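Local coordinates for protein endoglucanase family 5 (Clostridium acetobutylicum ATCC 824, PDB 6PZ7) that probably hydrolyses internal beta-1,4-glucosidic bonds of cellulose and related plant polysaccharides as a broad-specificity endoglucanase of glycoside hydrolase family 5, subfamily 4, at residues Glu146-Ser152 / Pro193-Ala197. Sequence-based numbering, arbitrary orientation.
With EDO (1,2-ethanediol), chain C; EDO (1,2-ethanediol), chain D.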
# COMPACT_ATOMS: atom_id res chain seq x y z
N GLU A 146 -0.45 -6.32 4.51
CA GLU A 146 -1.32 -7.45 4.18
C GLU A 146 -1.35 -8.39 5.39
O GLU A 146 -0.81 -9.51 5.37
CB GLU A 146 -0.80 -8.17 2.95
CG GLU A 146 -0.95 -7.29 1.70
CD GLU A 146 -0.52 -7.93 0.42
OE1 GLU A 146 0.00 -9.07 0.44
OE2 GLU A 146 -0.63 -7.29 -0.66
N PRO A 147 -1.91 -7.94 6.50
CA PRO A 147 -1.83 -8.73 7.73
C PRO A 147 -2.60 -10.03 7.56
O PRO A 147 -3.74 -10.04 7.10
CB PRO A 147 -2.49 -7.82 8.78
CG PRO A 147 -3.44 -6.92 8.00
CD PRO A 147 -2.68 -6.68 6.68
N ARG A 148 -1.99 -11.14 7.95
CA ARG A 148 -2.52 -12.45 7.61
C ARG A 148 -1.73 -13.52 8.34
O ARG A 148 -0.72 -13.23 8.99
CB ARG A 148 -2.43 -12.66 6.10
CG ARG A 148 -1.00 -12.82 5.58
CD ARG A 148 -0.92 -12.67 4.07
NE ARG A 148 0.39 -12.99 3.53
CZ ARG A 148 1.42 -12.18 3.54
NH1 ARG A 148 1.34 -10.96 4.01
NH2 ARG A 148 2.59 -12.62 3.06
N ILE A 149 -2.20 -14.76 8.20
CA ILE A 149 -1.52 -15.94 8.72
C ILE A 149 -0.84 -16.66 7.56
O ILE A 149 -1.50 -17.32 6.74
CB ILE A 149 -2.48 -16.87 9.49
CG1 ILE A 149 -3.16 -16.10 10.63
CG2 ILE A 149 -1.71 -18.11 10.00
CD1 ILE A 149 -2.27 -15.63 11.68
N VAL A 150 0.47 -16.48 7.44
CA VAL A 150 1.19 -17.07 6.33
C VAL A 150 1.14 -18.59 6.46
O VAL A 150 1.39 -19.17 7.53
CB VAL A 150 2.64 -16.57 6.30
CG1 VAL A 150 3.43 -17.26 5.20
CG2 VAL A 150 2.67 -15.05 6.12
N GLY A 151 0.82 -19.26 5.35
CA GLY A 151 0.68 -20.70 5.34
C GLY A 151 -0.69 -21.21 5.70
O GLY A 151 -0.92 -22.42 5.59
N SER A 152 -1.61 -20.35 6.10
CA SER A 152 -2.92 -20.89 6.38
C SER A 152 -3.70 -21.11 5.08
O SER A 152 -3.44 -20.47 4.05
CB SER A 152 -3.68 -19.98 7.30
OG SER A 152 -3.97 -18.80 6.62
N PRO A 193 -6.00 -1.73 6.39
CA PRO A 193 -6.44 -2.79 5.48
C PRO A 193 -7.41 -3.77 6.12
O PRO A 193 -7.47 -3.92 7.34
CB PRO A 193 -5.12 -3.52 5.16
CG PRO A 193 -4.37 -3.44 6.50
CD PRO A 193 -4.70 -2.06 7.04
N THR A 194 -8.14 -4.48 5.24
CA THR A 194 -8.77 -5.75 5.53
C THR A 194 -7.68 -6.81 5.76
O THR A 194 -6.48 -6.58 5.53
CB THR A 194 -9.63 -6.14 4.33
OG1 THR A 194 -8.76 -6.15 3.20
CG2 THR A 194 -10.80 -5.20 4.08
N TYR A 195 -8.11 -8.02 6.12
CA TYR A 195 -7.23 -9.19 6.15
C TYR A 195 -6.55 -9.30 4.79
O TYR A 195 -7.20 -9.35 3.76
CB TYR A 195 -8.07 -10.46 6.41
CG TYR A 195 -7.21 -11.71 6.49
CD1 TYR A 195 -6.75 -12.35 5.37
CD2 TYR A 195 -6.85 -12.25 7.73
CE1 TYR A 195 -5.94 -13.48 5.43
CE2 TYR A 195 -6.04 -13.38 7.81
CZ TYR A 195 -5.60 -13.99 6.66
OH TYR A 195 -4.78 -15.11 6.72
N ALA A 196 -5.21 -9.34 4.81
CA ALA A 196 -4.35 -9.43 3.63
C ALA A 196 -4.55 -8.30 2.62
O ALA A 196 -4.15 -8.44 1.47
CB ALA A 196 -4.45 -10.79 2.95
N ALA A 197 -5.20 -7.21 3.01
CA ALA A 197 -5.65 -6.18 2.09
C ALA A 197 -6.55 -6.76 1.00
O ALA A 197 -6.65 -6.24 -0.10
CB ALA A 197 -4.51 -5.32 1.52
C1 EDO C . 0.87 -10.13 -2.88
O1 EDO C . 1.49 -9.72 -1.64
C2 EDO C . 0.25 -8.94 -3.59
O2 EDO C . -0.95 -8.53 -2.94
C1 EDO D . -3.62 -9.85 -2.58
O1 EDO D . -3.26 -9.07 -3.71
C2 EDO D . -4.51 -9.00 -1.68
O2 EDO D . -4.85 -9.88 -0.63
O HOH W 1 -6.31 -17.05 8.42
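The carbonyl oxygen of P147 does two jobs for one loop: it sits 3.8 Å above the plane of the Y195 ring, over its centre, and takes a hydrogen bond from the residue after that tyrosine, A196 N to P147 O, 2.8 Å. The tyrosine CG lies anti to the backbone N (chi1 -178°), which brings the ring back toward 147-149 although its CB points away, and I149 N reaches Y195 OH at 3.0 Å in a virtually straight N-H···O bond (179°). R148 CB packs obliquely against the same ring, 3.5 Å from Y195 CZ, while the extended arginine chain turns its NH1 onto E146 O (2.9 Å) and its NE to a salt bridge with E155. A water also bonds Y195 OH. At the other end of the contact, P147 CD rests on P193 CG at 3.7 Å, with I167 of helix 161-180 against P147.

These loops follow neighbouring strands 139-142 and 190-193 of the (beta/alpha)8 barrel, at its C-terminal, catalytic end. E146 follows an asparagine in an Asn-Glu-Pro sequence, as does the acid/base of family 5 enzymes, and is consistent with that role. Its CG lies 3.4 Å from A196 O, its OE2 bonds H221, and its carboxylate accepts both hydroxyls of one ethanediol. A second ethanediol donates to A196 O; both probably come from the crystallisation liquor, but the acceptors they find are consistent with a cleft that receives sugar hydroxyls.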